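Sialidase B (Streptococcus pneumoniae serotype 4, PDB 4XJW) cleaves terminal sialic acids from alpha-2,3-, alpha-2,6- and alpha-2,8-linked glycoconjugates, working as an intramolecular trans-sialidase. Local coordinates at residues V34-K39 with Q47-L52; G72-E77 with N106-V111; T362-T365 with E371-E374; V507-G512 with D596-K601; I558-L563 with A569-T574. The protein carries 1 engineered substitution. One frame throughout, in Å; residues are numbered along the deposited sequence. Where two conformers were deposited one is given.

Contact 1: residues V34-K39 with Q47-L52; sequences VVMKFK and QALFGL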
# COMPACT_ATOMS: atom_id res chain seq x y z
N VAL A 34 26.95 -11.69 4.92
CA VAL A 34 26.33 -12.76 5.68
C VAL A 34 25.06 -13.19 4.95
O VAL A 34 24.23 -12.36 4.61
CB VAL A 34 25.98 -12.31 7.12
CG1 VAL A 34 25.31 -13.46 7.87
CG2 VAL A 34 27.22 -11.84 7.85
N VAL A 35 24.93 -14.49 4.68
CA VAL A 35 23.69 -15.02 4.13
C VAL A 35 23.08 -15.98 5.14
O VAL A 35 23.75 -16.92 5.60
CB VAL A 35 23.91 -15.74 2.79
CG1 VAL A 35 22.61 -16.34 2.30
CG2 VAL A 35 24.45 -14.77 1.76
N MET A 36 21.83 -15.74 5.51
CA MET A 36 21.18 -16.50 6.57
C MET A 36 19.78 -16.90 6.14
O MET A 36 18.95 -16.04 5.85
CB MET A 36 21.08 -15.67 7.84
CG MET A 36 22.06 -16.05 8.92
SD MET A 36 21.61 -15.30 10.49
CE MET A 36 19.91 -15.82 10.60
N LYS A 37 19.51 -18.20 6.11
CA LYS A 37 18.15 -18.69 5.94
C LYS A 37 17.64 -19.12 7.30
O LYS A 37 18.22 -20.00 7.94
CB LYS A 37 18.11 -19.83 4.92
CG LYS A 37 18.19 -19.32 3.49
CD LYS A 37 18.44 -20.43 2.48
CE LYS A 37 18.33 -19.89 1.06
NZ LYS A 37 16.96 -19.35 0.77
N PHE A 38 16.57 -18.48 7.77
CA PHE A 38 16.12 -18.72 9.14
C PHE A 38 14.60 -18.66 9.29
O PHE A 38 13.89 -18.02 8.50
CB PHE A 38 16.78 -17.73 10.10
CG PHE A 38 16.20 -16.33 10.03
CD1 PHE A 38 16.67 -15.42 9.09
CD2 PHE A 38 15.19 -15.93 10.90
CE1 PHE A 38 16.15 -14.14 9.03
CE2 PHE A 38 14.67 -14.66 10.83
CZ PHE A 38 15.15 -13.77 9.89
N LYS A 39 14.12 -19.33 10.33
CA LYS A 39 12.71 -19.34 10.66
C LYS A 39 12.55 -18.81 12.07
O LYS A 39 13.39 -19.07 12.94
CB LYS A 39 12.15 -20.76 10.61
CG LYS A 39 12.33 -21.46 9.27
CD LYS A 39 11.87 -22.90 9.35
CE LYS A 39 11.91 -23.55 7.98
NZ LYS A 39 11.58 -24.99 8.05
N GLN A 47 15.61 -10.24 19.70
CA GLN A 47 16.56 -11.35 19.70
C GLN A 47 17.62 -11.21 18.61
O GLN A 47 17.33 -10.77 17.50
CB GLN A 47 15.84 -12.69 19.54
CG GLN A 47 14.94 -12.82 18.31
CD GLN A 47 14.17 -14.13 18.29
OE1 GLN A 47 13.79 -14.66 19.34
NE2 GLN A 47 13.94 -14.67 17.10
N ALA A 48 18.86 -11.58 18.97
CA ALA A 48 19.96 -11.59 18.01
C ALA A 48 20.01 -12.93 17.29
O ALA A 48 19.91 -13.99 17.91
CB ALA A 48 21.29 -11.31 18.72
N LEU A 49 20.14 -12.88 15.96
CA LEU A 49 20.29 -14.09 15.18
C LEU A 49 21.77 -14.47 15.07
O LEU A 49 22.13 -15.65 15.12
CB LEU A 49 19.68 -13.90 13.80
CG LEU A 49 18.17 -13.63 13.82
CD1 LEU A 49 17.63 -13.33 12.44
CD2 LEU A 49 17.41 -14.78 14.46
N PHE A 50 22.62 -13.45 14.95
CA PHE A 50 24.05 -13.64 14.74
C PHE A 50 24.78 -12.53 15.46
O PHE A 50 24.36 -11.37 15.40
CB PHE A 50 24.37 -13.60 13.23
CG PHE A 50 25.84 -13.57 12.91
CD1 PHE A 50 26.57 -14.75 12.84
CD2 PHE A 50 26.48 -12.37 12.66
CE1 PHE A 50 27.93 -14.72 12.53
CE2 PHE A 50 27.83 -12.33 12.34
CZ PHE A 50 28.55 -13.51 12.28
N GLY A 51 25.86 -12.89 16.14
CA GLY A 51 26.68 -11.92 16.85
C GLY A 51 28.17 -12.17 16.67
O GLY A 51 28.63 -13.32 16.60
N LEU A 52 28.92 -11.09 16.54
CA LEU A 52 30.38 -11.12 16.57
C LEU A 52 30.79 -10.13 17.64
O LEU A 52 30.54 -8.93 17.50
CB LEU A 52 30.97 -10.66 15.24
CG LEU A 52 30.90 -11.58 14.04
CD1 LEU A 52 31.32 -10.82 12.80
CD2 LEU A 52 31.79 -12.79 14.26
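The N-terminal domain, of the concanavalin clan, is a beta sandwich, and here its two sheets meet: Met36 and Phe38 on strand 32-39 pack against Leu49 and Phe50 on strand 46-53 of the facing sheet. A classic beta bulge breaks the second strand. At the bulge, Leu49 and Phe50 both face Ile66 on the neighbouring strand, so two consecutive side chains turn to the interior instead of one. Leu49 does most of the work. Its CD1 methyl sits over the centre of one face of the Phe38 ring, 3.6 Å from the centroid and only 12° off the normal, a CH-pi contact in which no ring carbon is more than 4.1 Å from Leu49 CD1. The two side chains cross at about a right angle. Beside them, Met36 bends at its last torsion (chi3 52°), which swings its methyl back to Leu49: Met36 CE lies 3.7 Å from Leu49 CB and 3.8 Å from Leu49 CD1. The sulfur is shared more loosely, with Met36 SD 4.2 Å from Phe50 CB. Leu150 on strand 147-150 lies against Phe50, and Ile170 on strand 166-173 against Met36. No hydrogen bond passes between the segments and all four residues are buried, so the sheets are held together here by dispersion forces and by methyl-on-ring packing that depends on shape.

Contact 2: residues G72-E77 with N106-V111; sequences GEIGVE and NTLVFV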
# COMPACT_ATOMS: atom_id res chain seq x y z
N GLY A 72 8.49 -7.91 13.56
CA GLY A 72 8.93 -8.21 12.21
C GLY A 72 10.07 -7.31 11.74
O GLY A 72 10.53 -7.45 10.61
N GLU A 73 10.51 -6.39 12.60
CA GLU A 73 11.64 -5.52 12.30
C GLU A 73 12.94 -6.33 12.21
O GLU A 73 13.13 -7.29 12.96
CB GLU A 73 11.75 -4.45 13.39
CG GLU A 73 12.98 -3.54 13.31
CD GLU A 73 12.94 -2.47 14.37
OE1 GLU A 73 11.85 -1.90 14.58
OE2 GLU A 73 13.99 -2.23 15.02
N ILE A 74 13.82 -5.94 11.29
CA ILE A 74 15.16 -6.50 11.21
C ILE A 74 16.16 -5.35 11.34
O ILE A 74 15.89 -4.23 10.91
CB ILE A 74 15.39 -7.25 9.87
CG1 ILE A 74 16.59 -8.20 9.94
CG2 ILE A 74 15.58 -6.27 8.72
CD1 ILE A 74 16.33 -9.46 10.75
N GLY A 75 17.32 -5.62 11.94
CA GLY A 75 18.33 -4.60 12.06
C GLY A 75 19.71 -5.14 12.33
O GLY A 75 19.90 -6.36 12.47
N VAL A 76 20.68 -4.22 12.35
CA VAL A 76 22.04 -4.54 12.75
C VAL A 76 22.56 -3.49 13.72
O VAL A 76 22.12 -2.33 13.70
CB VAL A 76 23.04 -4.63 11.58
CG1 VAL A 76 22.68 -5.77 10.63
CG2 VAL A 76 23.13 -3.30 10.85
N GLU A 77 23.50 -3.91 14.56
CA GLU A 77 24.28 -3.01 15.38
C GLU A 77 25.74 -3.20 15.00
O GLU A 77 26.18 -4.33 14.75
CB GLU A 77 24.11 -3.36 16.85
CG GLU A 77 22.75 -3.14 17.41
CD GLU A 77 22.82 -2.96 18.90
OE1 GLU A 77 23.19 -1.86 19.35
OE2 GLU A 77 22.56 -3.95 19.62
N ASN A 106 12.89 -17.37 5.91
CA ASN A 106 13.34 -16.06 5.45
C ASN A 106 14.76 -16.12 4.96
O ASN A 106 15.59 -16.84 5.52
CB ASN A 106 13.29 -15.04 6.59
CG ASN A 106 11.90 -14.83 7.13
OD1 ASN A 106 11.09 -14.09 6.55
ND2 ASN A 106 11.60 -15.48 8.24
N THR A 107 15.04 -15.37 3.90
CA THR A 107 16.38 -15.34 3.34
C THR A 107 16.96 -13.96 3.58
O THR A 107 16.51 -12.97 2.98
CB THR A 107 16.39 -15.66 1.83
OG1 THR A 107 15.77 -16.93 1.59
CG2 THR A 107 17.83 -15.70 1.28
N LEU A 108 17.96 -13.89 4.45
CA LEU A 108 18.56 -12.62 4.83
C LEU A 108 19.95 -12.51 4.20
O LEU A 108 20.72 -13.45 4.25
CB LEU A 108 18.60 -12.50 6.35
CG LEU A 108 19.24 -11.25 6.95
CD1 LEU A 108 18.59 -10.90 8.29
CD2 LEU A 108 20.75 -11.42 7.14
N VAL A 109 20.24 -11.37 3.58
CA VAL A 109 21.58 -11.11 3.06
C VAL A 109 22.06 -9.75 3.56
O VAL A 109 21.43 -8.73 3.27
CB VAL A 109 21.60 -11.08 1.52
CG1 VAL A 109 23.02 -10.82 1.01
CG2 VAL A 109 21.07 -12.39 0.97
N PHE A 110 23.17 -9.73 4.29
CA PHE A 110 23.69 -8.47 4.80
C PHE A 110 25.06 -8.22 4.19
O PHE A 110 25.94 -9.07 4.28
CB PHE A 110 23.79 -8.48 6.32
CG PHE A 110 24.38 -7.22 6.88
CD1 PHE A 110 23.67 -6.03 6.84
CD2 PHE A 110 25.66 -7.22 7.43
CE1 PHE A 110 24.21 -4.86 7.34
CE2 PHE A 110 26.21 -6.06 7.94
CZ PHE A 110 25.48 -4.87 7.90
N VAL A 111 25.21 -7.07 3.55
CA VAL A 111 26.46 -6.72 2.89
C VAL A 111 27.16 -5.56 3.61
O VAL A 111 26.58 -4.48 3.78
CB VAL A 111 26.23 -6.39 1.40
CG1 VAL A 111 27.55 -6.06 0.73
CG2 VAL A 111 25.54 -7.56 0.70
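Leu108 and Phe110, alternate residues on strand 102-113, reach across the beta sandwich to Ile74 and Val76 on strand 74-80. The backbones stay well apart, with CA atoms of Leu108 and Ile74 9.5 Å from each other, a spacing bridged by side chains alone. Leu108 comes first along the strand. With CG anti to the backbone N (chi1 178°) the side chain extends toward the facing sheet, and one branch makes the contact: Leu108 CD1 meets Ile74 CD1 at 3.6 Å and Ile74 CG1 at 3.7 Å, the chains crossing at a slant. Leu108 also touches Phe38 of the adjacent strand 32-39. Val109 turns to the other side of the sheet. Phe110 then points inward again, directly against Val76 coming from the opposite direction. The methyl Val76 CG1 stands over one face of the ring, 3.7 Å above its plane and displaced toward the rim, closest to Phe110 CE1 at 3.7 Å. Its sister methyl is a little farther off, Val76 CG2 being 4.0 Å from Phe110 CE1. Met121 on strand 118-123 touches both Val76 and Phe110, and the ring of Phe64 meets that of Phe110 with the planes about 30° apart. Aliphatic carbons and a phenyl ring are all that face each other here, buried and without a polar atom to satisfy; the contact therefore rests on hydrophobic burial and one off-centre CH-pi interaction.

Contact 3: residues T362-T365 with E371-E374; sequences TNYT and EVLE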
# COMPACT_ATOMS: atom_id res chain seq x y z
N THR A 362 -15.24 32.82 -23.39
CA THR A 362 -13.87 33.32 -23.53
C THR A 362 -13.21 32.67 -24.72
O THR A 362 -13.84 31.90 -25.44
CB THR A 362 -13.03 32.98 -22.29
OG1 THR A 362 -12.77 31.57 -22.28
CG2 THR A 362 -13.75 33.37 -21.01
N ASN A 363 -11.93 32.97 -24.93
CA ASN A 363 -11.16 32.32 -25.99
C ASN A 363 -10.46 31.06 -25.46
O ASN A 363 -9.65 30.45 -26.16
CB ASN A 363 -10.13 33.29 -26.57
CG ASN A 363 -9.61 32.86 -27.94
OD1 ASN A 363 -10.33 32.26 -28.73
ND2 ASN A 363 -8.34 33.16 -28.21
N TYR A 364 -10.78 30.68 -24.23
CA TYR A 364 -10.17 29.50 -23.62
C TYR A 364 -11.10 28.31 -23.67
O TYR A 364 -12.31 28.44 -23.49
CB TYR A 364 -9.81 29.77 -22.17
CG TYR A 364 -8.80 30.86 -21.98
CD1 TYR A 364 -7.44 30.62 -22.17
CD2 TYR A 364 -9.19 32.13 -21.61
CE1 TYR A 364 -6.51 31.61 -21.98
CE2 TYR A 364 -8.27 33.14 -21.42
CZ TYR A 364 -6.93 32.87 -21.61
OH TYR A 364 -6.02 33.87 -21.43
N THR A 365 -10.52 27.13 -23.89
CA THR A 365 -11.26 25.88 -23.79
C THR A 365 -10.49 24.87 -22.94
O THR A 365 -9.29 25.02 -22.71
CB THR A 365 -11.57 25.27 -25.17
OG1 THR A 365 -10.34 25.01 -25.86
CG2 THR A 365 -12.43 26.21 -26.01
N GLU A 371 -6.89 19.89 -19.74
CA GLU A 371 -5.82 20.83 -20.06
C GLU A 371 -6.38 22.12 -20.66
O GLU A 371 -7.40 22.10 -21.35
CB GLU A 371 -4.81 20.17 -20.99
CG GLU A 371 -4.08 19.01 -20.33
CD GLU A 371 -3.42 18.05 -21.32
OE1 GLU A 371 -3.55 18.27 -22.54
OE2 GLU A 371 -2.77 17.09 -20.86
N VAL A 372 -5.70 23.23 -20.40
CA VAL A 372 -6.17 24.55 -20.85
C VAL A 372 -5.64 24.90 -22.23
O VAL A 372 -4.44 24.82 -22.49
CB VAL A 372 -5.73 25.65 -19.87
CG1 VAL A 372 -6.25 27.01 -20.33
CG2 VAL A 372 -6.21 25.34 -18.46
N LEU A 373 -6.55 25.30 -23.12
CA LEU A 373 -6.16 25.78 -24.44
C LEU A 373 -6.57 27.24 -24.59
O LEU A 373 -7.60 27.65 -24.07
CB LEU A 373 -6.83 24.94 -25.54
CG LEU A 373 -6.16 23.62 -25.97
CD1 LEU A 373 -6.11 22.61 -24.85
CD2 LEU A 373 -6.88 23.03 -27.16
N GLU A 374 -5.74 28.02 -25.27
CA GLU A 374 -6.11 29.39 -25.62
C GLU A 374 -6.15 29.53 -27.14
O GLU A 374 -5.13 29.35 -27.81
CB GLU A 374 -5.14 30.41 -25.01
CG GLU A 374 -5.50 31.86 -25.35
CD GLU A 374 -4.49 32.85 -24.81
OE1 GLU A 374 -3.40 32.41 -24.37
OE2 GLU A 374 -4.79 34.06 -24.81
O HOH W 1 -3.41 33.43 -21.62
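Thr365 and Leu373 hold the tight half of this contact, through a pair of backbone bonds. Thr365 N donates to Leu373 O at 3.0 Å, and Leu373 N returns a straighter, shorter bond to Thr365 O at 2.8 Å. Next along, Tyr364 and Glu374 form the non-hydrogen-bonded pair, and there Tyr364 CA approaches Leu373 O at 3.2 Å in a CA-H...O contact. On the face that carries Thr365 and Leu373, the hydroxyl Thr365 OG1 rests against Leu373 CB at 3.5 Å. The opposite face is looser toward its outer end, and the exposed Asn363 adds only a distant touch, its ND2 4.2 Å from Glu374 CG. Tyr364 and Glu374 run side by side in the same direction, with Tyr364 CE1 3.5 Å from the aliphatic Glu374 CG. The glutamate is fully extended (chi1 -180°, chi2 -177°), which carries its carboxylate up to the level of the phenol, the two planes 30° apart. The polar ends do not bond directly. A water lying in the ring plane joins them, 2.7 Å from Tyr364 OH, and donates a hydrogen bond to Glu374 OE1 at 2.9 Å. Phe413, outside the hairpin, meets the Tyr364 ring edge-to-face. At the break in strand 360-366, Thr362 OG1 accepts from Tyr364 N, an ST turn spanning the corner at Asn363. These are the marks of an antiparallel beta hairpin, strand 360-366 returning as 372-374 at the protein surface.

Contact 4: residues V507-G512 with D596-K601; sequences VELRDG and DSIDWK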
# COMPACT_ATOMS: atom_id res chain seq x y z
N VAL A 507 -20.81 -7.61 -1.31
CA VAL A 507 -20.94 -8.93 -1.91
C VAL A 507 -22.40 -9.15 -2.25
O VAL A 507 -23.28 -8.65 -1.55
CB VAL A 507 -20.45 -10.07 -0.97
CG1 VAL A 507 -19.00 -9.85 -0.58
CG2 VAL A 507 -21.33 -10.17 0.27
N GLU A 508 -22.67 -9.86 -3.34
CA GLU A 508 -24.04 -10.24 -3.69
C GLU A 508 -24.31 -11.62 -3.09
O GLU A 508 -23.78 -12.63 -3.58
CB GLU A 508 -24.28 -10.23 -5.21
CG GLU A 508 -25.78 -10.26 -5.56
CD GLU A 508 -26.08 -10.10 -7.03
OE1 GLU A 508 -25.13 -10.15 -7.84
OE2 GLU A 508 -27.27 -9.94 -7.37
N LEU A 509 -25.09 -11.68 -2.02
CA LEU A 509 -25.37 -12.95 -1.34
C LEU A 509 -26.19 -13.89 -2.21
O LEU A 509 -25.95 -15.10 -2.23
CB LEU A 509 -26.12 -12.72 -0.03
CG LEU A 509 -25.35 -12.06 1.11
CD1 LEU A 509 -26.22 -11.97 2.35
CD2 LEU A 509 -24.06 -12.81 1.39
N ARG A 510 -27.18 -13.33 -2.88
CA ARG A 510 -28.01 -14.04 -3.85
C ARG A 510 -28.63 -12.96 -4.73
O ARG A 510 -28.42 -11.78 -4.49
CB ARG A 510 -29.08 -14.87 -3.14
CG ARG A 510 -29.91 -14.09 -2.12
CD ARG A 510 -30.98 -14.97 -1.50
NE ARG A 510 -31.74 -14.29 -0.45
CZ ARG A 510 -32.95 -13.75 -0.63
NH1 ARG A 510 -33.54 -13.83 -1.81
NH2 ARG A 510 -33.56 -13.16 0.38
N ASP A 511 -29.39 -13.35 -5.73
CA ASP A 511 -29.86 -12.39 -6.72
C ASP A 511 -30.58 -11.14 -6.16
O ASP A 511 -31.67 -11.23 -5.59
CB ASP A 511 -30.73 -13.09 -7.75
CG ASP A 511 -30.44 -12.62 -9.14
OD1 ASP A 511 -31.03 -11.59 -9.53
OD2 ASP A 511 -29.62 -13.27 -9.83
N GLY A 512 -29.94 -9.98 -6.32
CA GLY A 512 -30.54 -8.71 -5.93
C GLY A 512 -30.31 -8.35 -4.48
O GLY A 512 -30.69 -7.26 -4.05
N ASP A 596 -30.53 -15.11 5.64
CA ASP A 596 -29.34 -14.47 5.09
C ASP A 596 -28.31 -14.10 6.15
O ASP A 596 -27.42 -13.29 5.90
CB ASP A 596 -29.71 -13.24 4.25
CG ASP A 596 -30.49 -13.59 3.00
OD1 ASP A 596 -30.09 -14.55 2.31
OD2 ASP A 596 -31.49 -12.91 2.72
N SER A 597 -28.42 -14.68 7.34
CA SER A 597 -27.40 -14.46 8.36
C SER A 597 -26.16 -15.28 8.02
O SER A 597 -26.23 -16.24 7.23
CB SER A 597 -27.92 -14.80 9.76
OG SER A 597 -28.10 -16.19 9.93
N ILE A 598 -25.03 -14.90 8.61
CA ILE A 598 -23.75 -15.54 8.31
C ILE A 598 -23.06 -16.05 9.57
O ILE A 598 -22.88 -15.30 10.53
CB ILE A 598 -22.79 -14.54 7.60
CG1 ILE A 598 -23.41 -14.01 6.31
CG2 ILE A 598 -21.44 -15.19 7.34
CD1 ILE A 598 -22.53 -13.01 5.57
N ASP A 599 -22.70 -17.33 9.56
CA ASP A 599 -21.93 -17.93 10.64
C ASP A 599 -20.44 -17.89 10.29
O ASP A 599 -19.99 -18.63 9.41
CB ASP A 599 -22.37 -19.37 10.89
CG ASP A 599 -21.40 -20.14 11.77
OD1 ASP A 599 -20.83 -19.54 12.72
OD2 ASP A 599 -21.19 -21.34 11.51
N TRP A 600 -19.69 -17.04 10.98
CA TRP A 600 -18.25 -16.93 10.75
C TRP A 600 -17.52 -18.12 11.37
O TRP A 600 -17.19 -18.13 12.56
CB TRP A 600 -17.72 -15.59 11.25
CG TRP A 600 -18.50 -14.46 10.65
CD1 TRP A 600 -19.49 -13.73 11.25
CD2 TRP A 600 -18.39 -13.96 9.31
NE1 TRP A 600 -19.98 -12.80 10.37
CE2 TRP A 600 -19.32 -12.92 9.18
CE3 TRP A 600 -17.58 -14.29 8.22
CZ2 TRP A 600 -19.47 -12.20 7.99
CZ3 TRP A 600 -17.74 -13.58 7.04
CH2 TRP A 600 -18.67 -12.55 6.93
N LYS A 601 -17.28 -19.12 10.54
CA LYS A 601 -16.89 -20.45 11.00
C LYS A 601 -15.38 -20.71 11.03
O LYS A 601 -14.88 -21.42 11.91
CB LYS A 601 -17.59 -21.49 10.13
CG LYS A 601 -17.38 -22.93 10.54
CD LYS A 601 -18.25 -23.84 9.66
CE LYS A 601 -18.17 -25.30 10.06
NZ LYS A 601 -19.12 -26.11 9.24
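Leu509 and Asp596 bring the two backbones nearest, their CA atoms 7.7 Å apart, with no main-chain hydrogen bond between the segments. Strand 504-510 and strand 597-605 belong to successive four-stranded sheets, blades of the sialidase beta propeller, and side chains bridge the gap. At the end of the first strand, Leu509 has helix-like backbone angles, and both it and Arg510 head toward the other blade. Leu509 CD1 lies 4.0 Å from Asp596 O and 4.2 Å from Asp596 CB, and the two side chains meet at a slant; Leu509 also packs on Val570 and Val591. Leu509 CD2 is 4.5 Å from Ile598 CD1, a loose apolar touch. Beside this packing stands a salt bridge. Arg510, extended from CG to NE, grips the Asp596 carboxylate side-on: NE reaches Asp596 OD1 at 3.2 Å, and NH2 reaches Asp596 OD2 at 3.1 Å. Each oxygen uses its syn lone pair and lies in the guanidinium plane; the two flat groups are 23° from coplanar, which fixes the rotation of both. Asp596 OD2 has a second salt-bridge partner in Arg531, and Asp596 O accepts from Arg515 NH1. Two arginines thus share the carboxylate of this buried aspartate, which would be expected to favour its charged form. Farther along the second strand, the methyl Ile598 CG2 sits 3.5 Å above the centre of the Trp600 ring. The turn after Arg510 is closed from within: Gly512 N donates to Glu508 OE2 at 2.9 Å, almost straight at 177°, on the anti lone pair of that oxygen.

Contact 5: residues I558-L563 with A569-T574; sequences IKYSQL and AVILST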
# COMPACT_ATOMS: atom_id res chain seq x y z
N ILE A 558 -15.50 -10.93 -0.39
CA ILE A 558 -16.00 -11.57 -1.62
C ILE A 558 -17.02 -12.66 -1.32
O ILE A 558 -17.06 -13.22 -0.23
CB ILE A 558 -14.87 -12.18 -2.47
CG1 ILE A 558 -14.11 -13.25 -1.67
CG2 ILE A 558 -13.92 -11.11 -2.97
CD1 ILE A 558 -13.19 -14.14 -2.53
N LYS A 559 -17.85 -12.95 -2.32
CA LYS A 559 -18.74 -14.10 -2.30
C LYS A 559 -18.04 -15.19 -3.10
O LYS A 559 -17.75 -15.01 -4.28
CB LYS A 559 -20.08 -13.74 -2.95
CG LYS A 559 -21.02 -14.91 -3.19
CD LYS A 559 -21.73 -15.31 -1.92
CE LYS A 559 -22.58 -16.58 -2.11
NZ LYS A 559 -23.61 -16.45 -3.18
N TYR A 560 -17.72 -16.30 -2.44
CA TYR A 560 -17.02 -17.41 -3.08
C TYR A 560 -17.97 -18.16 -4.00
O TYR A 560 -19.15 -18.29 -3.69
CB TYR A 560 -16.45 -18.33 -1.99
CG TYR A 560 -15.44 -19.34 -2.50
CD1 TYR A 560 -14.30 -18.92 -3.18
CD2 TYR A 560 -15.62 -20.70 -2.29
CE1 TYR A 560 -13.37 -19.83 -3.65
CE2 TYR A 560 -14.70 -21.62 -2.75
CZ TYR A 560 -13.58 -21.19 -3.43
OH TYR A 560 -12.65 -22.10 -3.90
N SER A 561 -17.48 -18.63 -5.15
CA SER A 561 -18.34 -19.27 -6.15
C SER A 561 -18.77 -20.70 -5.81
O SER A 561 -19.75 -21.20 -6.36
CB SER A 561 -17.67 -19.26 -7.53
OG SER A 561 -16.65 -20.25 -7.62
N GLN A 562 -18.03 -21.35 -4.91
CA GLN A 562 -18.25 -22.76 -4.60
C GLN A 562 -18.80 -22.90 -3.19
O GLN A 562 -18.54 -22.05 -2.33
CB GLN A 562 -16.94 -23.55 -4.72
CG GLN A 562 -16.22 -23.37 -6.06
CD GLN A 562 -17.02 -23.90 -7.23
OE1 GLN A 562 -17.35 -25.08 -7.28
NE2 GLN A 562 -17.34 -23.02 -8.18
N LEU A 563 -19.56 -23.96 -2.95
CA LEU A 563 -20.06 -24.25 -1.61
C LEU A 563 -18.91 -24.68 -0.73
O LEU A 563 -17.96 -25.31 -1.19
CB LEU A 563 -21.10 -25.38 -1.63
CG LEU A 563 -22.36 -25.19 -2.48
CD1 LEU A 563 -23.31 -26.37 -2.28
CD2 LEU A 563 -23.06 -23.88 -2.17
N ALA A 569 -20.79 -19.24 0.74
CA ALA A 569 -19.73 -18.71 1.59
C ALA A 569 -19.30 -17.29 1.21
O ALA A 569 -19.22 -16.95 0.03
CB ALA A 569 -18.54 -19.64 1.57
N VAL A 570 -19.00 -16.50 2.24
CA VAL A 570 -18.44 -15.17 2.10
C VAL A 570 -17.06 -15.19 2.75
O VAL A 570 -16.86 -15.87 3.75
CB VAL A 570 -19.34 -14.14 2.78
CG1 VAL A 570 -18.66 -12.79 2.96
CG2 VAL A 570 -20.62 -14.00 1.98
N ILE A 571 -16.09 -14.49 2.15
CA ILE A 571 -14.77 -14.41 2.76
C ILE A 571 -14.39 -12.95 3.00
O ILE A 571 -14.50 -12.11 2.11
CB ILE A 571 -13.69 -15.11 1.91
CG1 ILE A 571 -14.12 -16.55 1.61
CG2 ILE A 571 -12.34 -15.08 2.63
CD1 ILE A 571 -13.23 -17.27 0.62
N LEU A 572 -14.00 -12.65 4.24
CA LEU A 572 -13.56 -11.32 4.62
C LEU A 572 -12.04 -11.31 4.84
O LEU A 572 -11.48 -12.29 5.32
CB LEU A 572 -14.24 -10.89 5.92
CG LEU A 572 -15.76 -10.79 6.02
CD1 LEU A 572 -16.13 -10.21 7.38
CD2 LEU A 572 -16.35 -9.94 4.91
N SER A 573 -11.40 -10.20 4.50
CA SER A 573 -9.97 -9.99 4.79
C SER A 573 -9.82 -8.71 5.61
O SER A 573 -10.33 -7.67 5.22
CB SER A 573 -9.19 -9.86 3.48
OG SER A 573 -7.92 -9.30 3.69
N THR A 574 -9.10 -8.81 6.73
CA THR A 574 -8.99 -7.69 7.67
C THR A 574 -7.94 -8.03 8.70
O THR A 574 -7.72 -9.21 8.99
CB THR A 574 -10.34 -7.45 8.40
OG1 THR A 574 -10.19 -6.45 9.42
CG2 THR A 574 -10.85 -8.73 9.03
O HOH W 2 -20.36 -19.89 -1.99
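The ring of Tyr560 is met obliquely by Ile571, whose CD1 comes within 4.3 Å of Tyr560 CD1. From beyond the hairpin Ile626 and Ile654 pack on the same tyrosine, and its OH is hydrogen-bonded to His624 O. A second flat group, the Gln562 amide, has a partner at its edge within its own segment: Gln562 NE2 donates to Ser561 OG, which lies close to the amide plane. Between the strands, Ile558 and Ile571 form a hydrogen-bonded antiparallel pair. Ile558 N donates to Ile571 O and Ile571 N to Ile558 O, both at 2.9 Å. Their side chains run alongside each other, Ile558 CG1 4.1 Å from Ile571 CB. Tyr560 N continues the pairing to Ala569 O at 3.0 Å. Past that point the strands part, and a water takes over: it donates to Tyr560 O at 2.6 Å and to Gln562 O at 2.8 Å, while accepting from Ala569 N, so three main-chain polar atoms near the mouth of the turn share one molecule. On the face with Val570, the bent Lys559 (chi2 78°) lays its CD 3.6 Å from Ala569 O; its NZ goes on to Glu568 in a salt bridge and to Leu509 O. Ile558 touches the bound inhibitor Optactin as part of its pocket. The hairpin forms one side of a propeller blade: strand 584-592 pairs with strand 569-575, strands 616-620 and 626-631 pack over the isoleucine face, and helix 654-657 rests on Tyr560 and Ile571.

From the N terminus, contact 1 closes a short loop between the two sheets of the lectin-like sandwich, and contact 2 follows in series, joining the same sheets with centres about 8 Å apart; strands 32-39 and 102-113 are neighbours there, bonded through Met36 O and Leu108 N. Contact 3 closes its own hairpin on the opposite side of the chain's centre from contacts 1 and 2, its nearest atoms about 35 Å or more from any other contact. Contact 4 spans the longest loop, bringing successive propeller blades together, and contact 5 is nested inside it. These two touch, Trp600 packing on Leu572 and Val507 on Ile558. No loops cross.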